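Side-chain contacts in putative oxidoreductase (Thermus thermophilus, PDB 2ISM), which is a putative oxidoreductase of the glucose/sorbosone dehydrogenase family, built as a six-bladed beta-propeller and modelled with a calcium ion: residues B[35-38]-B[44-47]; B[52-55]-B[60-63]. All coordinates share one frame; numbering follows the deposited sequence.

Interaction 1. Residues B[35-38]-B[44-47]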
ATOM      1  N   ALA B  35     -18.294   6.807  10.462  1.00  7.97           N
ATOM      2  CA  ALA B  35     -17.479   7.356   9.382  1.00  8.30           C
ATOM      3  C   ALA B  35     -16.320   8.188   9.911  1.00 13.80           C
ATOM      4  O   ALA B  35     -16.380   8.720  11.022  1.00 12.32           O
ATOM      5  CB  ALA B  35     -18.351   8.215   8.469  1.00  8.73           C
ATOM      6  N   LEU B  36     -15.274   8.296   9.095  1.00 11.72           N
ATOM      7  CA  LEU B  36     -14.082   9.058   9.431  1.00 13.33           C
ATOM      8  C   LEU B  36     -13.836  10.131   8.384  1.00 12.49           C
ATOM      9  O   LEU B  36     -14.177   9.956   7.216  1.00 13.75           O
ATOM     10  CB  LEU B  36     -12.850   8.145   9.467  1.00 10.56           C
ATOM     11  CG  LEU B  36     -12.838   6.997  10.472  1.00 14.48           C
ATOM     12  CD1 LEU B  36     -11.573   6.169  10.273  1.00 17.67           C
ATOM     13  CD2 LEU B  36     -12.902   7.555  11.888  1.00 15.11           C
ATOM     14  N   ALA B  37     -13.243  11.239   8.818  1.00 13.77           N
ATOM     15  CA  ALA B  37     -12.894  12.348   7.934  1.00 16.61           C
ATOM     16  C   ALA B  37     -11.524  12.819   8.398  1.00 14.78           C
ATOM     17  O   ALA B  37     -11.317  13.065   9.583  1.00 19.20           O
ATOM     18  CB  ALA B  37     -13.909  13.480   8.056  1.00 17.52           C
ATOM     19  N   PHE B  38     -10.588  12.934   7.465  1.00 15.42           N
ATOM     20  CA  PHE B  38      -9.232  13.351   7.797  1.00 16.38           C
ATOM     21  C   PHE B  38      -9.025  14.824   7.483  1.00 17.93           C
ATOM     22  O   PHE B  38      -9.116  15.242   6.331  1.00 18.52           O
ATOM     23  CB  PHE B  38      -8.233  12.490   7.016  1.00 17.92           C
ATOM     24  CG  PHE B  38      -8.355  11.016   7.303  1.00 22.48           C
ATOM     25  CD1 PHE B  38      -7.700  10.448   8.391  1.00 27.60           C
ATOM     26  CD2 PHE B  38      -9.153  10.200   6.503  1.00 23.74           C
ATOM     27  CE1 PHE B  38      -7.838   9.090   8.683  1.00 22.34           C
ATOM     28  CE2 PHE B  38      -9.300   8.842   6.787  1.00 20.61           C
ATOM     29  CZ  PHE B  38      -8.639   8.287   7.880  1.00 25.58           C
ATOM     30  N   MET B  44      -8.681  14.392  13.035  1.00 20.06           N
ATOM     31  CA  MET B  44      -9.567  13.374  12.492  1.00 16.84           C
ATOM     32  C   MET B  44     -10.973  13.521  13.063  1.00 18.74           C
ATOM     33  O   MET B  44     -11.147  13.579  14.281  1.00 19.68           O
ATOM     34  CB  MET B  44      -9.017  11.990  12.832  1.00 21.70           C
ATOM     35  CG  MET B  44      -9.742  10.831  12.186  1.00 32.52           C
ATOM     36  SD  MET B  44      -9.027   9.256  12.717  1.00 34.54           S
ATOM     37  CE  MET B  44      -7.302   9.556  12.381  1.00 23.99           C
ATOM     38  N   LEU B  45     -11.972  13.592  12.184  1.00 13.15           N
ATOM     39  CA  LEU B  45     -13.355  13.699  12.629  1.00 12.68           C
ATOM     40  C   LEU B  45     -13.958  12.296  12.639  1.00 15.50           C
ATOM     41  O   LEU B  45     -13.748  11.504  11.719  1.00 15.48           O
ATOM     42  CB  LEU B  45     -14.155  14.619  11.701  1.00 12.03           C
ATOM     43  CG  LEU B  45     -13.698  16.079  11.649  1.00 13.93           C
ATOM     44  CD1 LEU B  45     -14.584  16.865  10.686  1.00 16.68           C
ATOM     45  CD2 LEU B  45     -13.768  16.686  13.046  1.00 16.25           C
ATOM     46  N   ILE B  46     -14.701  11.993  13.692  1.00 13.98           N
ATOM     47  CA  ILE B  46     -15.313  10.685  13.847  1.00 13.91           C
ATOM     48  C   ILE B  46     -16.798  10.860  14.122  1.00 12.89           C
ATOM     49  O   ILE B  46     -17.173  11.503  15.099  1.00 12.62           O
ATOM     50  CB  ILE B  46     -14.709   9.934  15.051  1.00 13.19           C
ATOM     51  CG1 ILE B  46     -13.183   9.937  14.965  1.00 14.14           C
ATOM     52  CG2 ILE B  46     -15.248   8.509  15.093  1.00 14.46           C
ATOM     53  CD1 ILE B  46     -12.498   9.479  16.254  1.00 13.62           C
ATOM     54  N   ALA B  47     -17.638  10.291  13.266  1.00 13.41           N
ATOM     55  CA  ALA B  47     -19.079  10.387  13.463  1.00 13.15           C
ATOM     56  C   ALA B  47     -19.578   9.208  14.292  1.00 13.99           C
ATOM     57  O   ALA B  47     -19.428   8.057  13.889  1.00 13.99           O
ATOM     58  CB  ALA B  47     -19.793  10.418  12.111  1.00 14.12           C
TER

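Interaction 2. Residues B[52-55]-B[60-63]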
ATOM      1  N   ARG B  52     -22.941  12.419  17.827  1.00 15.95           N
ATOM      2  CA  ARG B  52     -21.779  13.246  18.147  1.00 12.54           C
ATOM      3  C   ARG B  52     -20.710  13.101  17.078  1.00 14.04           C
ATOM      4  O   ARG B  52     -20.446  11.993  16.617  1.00 12.41           O
ATOM      5  CB  ARG B  52     -21.138  12.826  19.476  1.00 13.83           C
ATOM      6  CG  ARG B  52     -22.029  12.871  20.707  1.00 24.53           C
ATOM      7  CD  ARG B  52     -21.243  12.406  21.940  1.00 28.60           C
ATOM      8  NE  ARG B  52     -20.842  10.998  21.867  1.00 22.33           N
ATOM      9  CZ  ARG B  52     -21.629   9.973  22.183  1.00 31.58           C
ATOM     10  NH1 ARG B  52     -22.869  10.191  22.604  1.00 33.67           N
ATOM     11  NH2 ARG B  52     -21.180   8.727  22.075  1.00 28.12           N
ATOM     12  N   ILE B  53     -20.108  14.218  16.682  1.00 14.57           N
ATOM     13  CA  ILE B  53     -18.999  14.197  15.733  1.00 14.02           C
ATOM     14  C   ILE B  53     -17.810  14.517  16.630  1.00 16.99           C
ATOM     15  O   ILE B  53     -17.725  15.614  17.191  1.00 19.33           O
ATOM     16  CB  ILE B  53     -19.101  15.295  14.659  1.00 12.73           C
ATOM     17  CG1 ILE B  53     -20.302  15.031  13.748  1.00 14.32           C
ATOM     18  CG2 ILE B  53     -17.803  15.347  13.849  1.00 16.01           C
ATOM     19  CD1 ILE B  53     -20.489  16.064  12.649  1.00 17.59           C
ATOM     20  N   ARG B  54     -16.907  13.557  16.790  1.00 15.53           N
ATOM     21  CA  ARG B  54     -15.748  13.750  17.644  1.00 15.15           C
ATOM     22  C   ARG B  54     -14.535  14.200  16.856  1.00 20.57           C
ATOM     23  O   ARG B  54     -14.421  13.934  15.659  1.00 17.94           O
ATOM     24  CB  ARG B  54     -15.402  12.447  18.378  1.00 14.30           C
ATOM     25  CG  ARG B  54     -16.565  11.813  19.119  1.00 17.69           C
ATOM     26  CD  ARG B  54     -17.085  12.722  20.222  1.00 18.35           C
ATOM     27  NE  ARG B  54     -16.210  12.733  21.389  1.00 16.43           N
ATOM     28  CZ  ARG B  54     -16.070  11.710  22.228  1.00 21.76           C
ATOM     29  NH1 ARG B  54     -16.744  10.584  22.030  1.00 19.68           N
ATOM     30  NH2 ARG B  54     -15.268  11.819  23.279  1.00 19.95           N
ATOM     31  N   LEU B  55     -13.631  14.885  17.546  1.00 18.31           N
ATOM     32  CA  LEU B  55     -12.388  15.354  16.950  1.00 17.87           C
ATOM     33  C   LEU B  55     -11.256  14.704  17.723  1.00 20.15           C
ATOM     34  O   LEU B  55     -11.167  14.856  18.941  1.00 22.30           O
ATOM     35  CB  LEU B  55     -12.245  16.877  17.068  1.00 17.23           C
ATOM     36  CG  LEU B  55     -10.838  17.406  16.736  1.00 21.56           C
ATOM     37  CD1 LEU B  55     -10.569  17.261  15.239  1.00 19.05           C
ATOM     38  CD2 LEU B  55     -10.707  18.865  17.153  1.00 14.89           C
ATOM     39  N   ARG B  60      -5.906  13.633  21.895  1.00 24.98           N
ATOM     40  CA  ARG B  60      -7.061  14.056  22.682  1.00 23.67           C
ATOM     41  C   ARG B  60      -8.375  13.987  21.915  1.00 23.96           C
ATOM     42  O   ARG B  60      -8.448  14.364  20.743  1.00 24.35           O
ATOM     43  CB  ARG B  60      -6.858  15.478  23.218  1.00 21.95           C
ATOM     44  CG  ARG B  60      -7.979  15.947  24.148  1.00 26.43           C
ATOM     45  CD  ARG B  60      -7.430  16.768  25.307  1.00 34.14           C
ATOM     46  NE  ARG B  60      -7.109  18.141  24.933  1.00 36.07           N
ATOM     47  CZ  ARG B  60      -6.133  18.855  25.483  1.00 31.75           C
ATOM     48  NH1 ARG B  60      -5.369  18.327  26.431  1.00 35.75           N
ATOM     49  NH2 ARG B  60      -5.924  20.101  25.090  1.00 36.05           N
ATOM     50  N   LEU B  61      -9.412  13.496  22.588  1.00 20.13           N
ATOM     51  CA  LEU B  61     -10.736  13.384  21.996  1.00 20.81           C
ATOM     52  C   LEU B  61     -11.613  14.514  22.504  1.00 21.07           C
ATOM     53  O   LEU B  61     -11.727  14.724  23.712  1.00 19.36           O
ATOM     54  CB  LEU B  61     -11.398  12.057  22.373  1.00 23.16           C
ATOM     55  CG  LEU B  61     -11.494  10.926  21.352  1.00 26.69           C
ATOM     56  CD1 LEU B  61     -12.421   9.845  21.914  1.00 22.83           C
ATOM     57  CD2 LEU B  61     -12.036  11.449  20.027  1.00 17.27           C
ATOM     58  N   SER B  62     -12.237  15.236  21.582  1.00 18.87           N
ATOM     59  CA  SER B  62     -13.120  16.331  21.949  1.00 17.48           C
ATOM     60  C   SER B  62     -14.381  16.239  21.103  1.00 21.02           C
ATOM     61  O   SER B  62     -14.468  15.403  20.199  1.00 17.46           O
ATOM     62  CB  SER B  62     -12.433  17.675  21.713  1.00 21.58           C
ATOM     63  OG  SER B  62     -12.167  17.884  20.339  1.00 26.27           O
ATOM     64  N   THR B  63     -15.359  17.087  21.406  1.00 17.89           N
ATOM     65  CA  THR B  63     -16.597  17.098  20.643  1.00 21.29           C
ATOM     66  C   THR B  63     -16.564  18.233  19.626  1.00 22.92           C
ATOM     67  O   THR B  63     -16.519  19.413  19.985  1.00 21.36           O
ATOM     68  CB  THR B  63     -17.821  17.263  21.558  1.00 23.80           C
ATOM     69  OG1 THR B  63     -17.903  16.140  22.445  1.00 30.49           O
ATOM     70  CG2 THR B  63     -19.099  17.339  20.729  1.00 28.49           C
TER

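Interaction 1. Residues B[35-38]-B[44-47]
The Phe38 ring and the thioether of Met44 meet obliquely, with methyl CE of Met44 lying 3.8 Å from ring atom CE1 of Phe38. Met44 SD sits 5.2 Å from the ring centroid and 50° off its normal, a Met-aromatic contact. Phe38 and Met44 run side by side, pointing the same way. Tyr329 of the neighbouring blade packs edge-to-face with the same ring. Met44 extends with CG anti to the backbone N (chi1 -173°) and bends only at chi3, which turns the methyl to the ring. Leu36 and Ile46 continue this face: CD2 of Leu36 touches Ile46 CG1 at 3.9 Å.

These four side chains cover one face of the hairpin formed by the innermost two strands of a propeller blade, whose short axes run nearly antiparallel. On the other face Ala37 CB meets Leu45 CB at 3.8 Å, and Leu80 of strand 77-82, in the next blade, touches both residues. Ala37 and Leu45 form a hydrogen-bonded pair: Leu45 N gives a 2.7 Å bond to Ala37 O in the carbonyl plane, and Ala37 N gives a 3.0 Å bond to Leu45 O, bent to 147° at the hydrogen. Leu45 O also receives a CA-H...O contact from Leu36 CA at 3.4 Å.

Reciprocal bonds thus satisfy the central amides, while the side chains of the two segments pack apolarly. The chemistry implies dispersion packing between blades, with Leu36 and Met44 touching Tyr329 on one side and Leu45 reaching Leu80 on the other, joined by a polar tie, the hydrogen bond from Leu36 N to Glu319 OE2.

Interaction 2. Residues B[52-55]-B[60-63]
The outer beta hairpin of a propeller blade, strands 52-57 and 60-66, makes this contact; strand 60-66 is the edge strand on the far side of the blade from strand 33-38. The short axes lie 145° apart, clearly twisted from antiparallel. Leu55 and Ser62 are the hydrogen-bonded pair: Leu55 N reaches Ser62 O at 2.8 Å, with the donor 37° above the carbonyl plane, and Ser62 N returns a bond of 2.9 Å to Leu55 O within that carbonyl's plane.

Ser62 O is shared. Besides the Leu55 amide it accepts a weak bond from Arg54 NE at 3.4 Å, with an N-H...O angle of 138°, at the edge of the guanidinium. The Arg54 chain makes this possible by folding back: bends at chi2 and chi3 bring its head over the strand opposite. The stronger polar partner of the group is Glu48, which forms a salt bridge with NH1 and another with Arg52 NE; one carboxylate therefore gathers two arginines and probably fixes the turn of the Arg54 head.

Thr63 crosses Arg54 obliquely. On the face bearing Leu55 and Ser62, the serine hydroxyl lies alongside the leucine, Ser62 OG to Leu55 CB 3.4 Å. Leu61 crosses Arg54 at about a right angle and lays its methyl CD1 over one guanidinium face, 3.7 Å from Arg54 NH2.

How the interactions relate
From the N terminus, strand 33-38 turns through a five-residue connection into strand 44-48, and interaction 1 closes that hairpin. The chain then reverses again into strand 52-57, and a further turn brings in strand 60-66, where interaction 2 closes the second hairpin. The two contacts stand in series, neither nesting nor crossing, with centres about 9 Å apart. Strands 44-48 and 52-57 are neighbours in the sheet and join them: Arg54 N lies 2.7 Å from Ile46 O, a probable hydrogen bond, and Leu45 CD2 packs 3.9 Å from Leu55 CD1. Together they complete one four-stranded blade, buried at 35-38/44-47 and partly buried at its outer 52-55/60-63 hairpin.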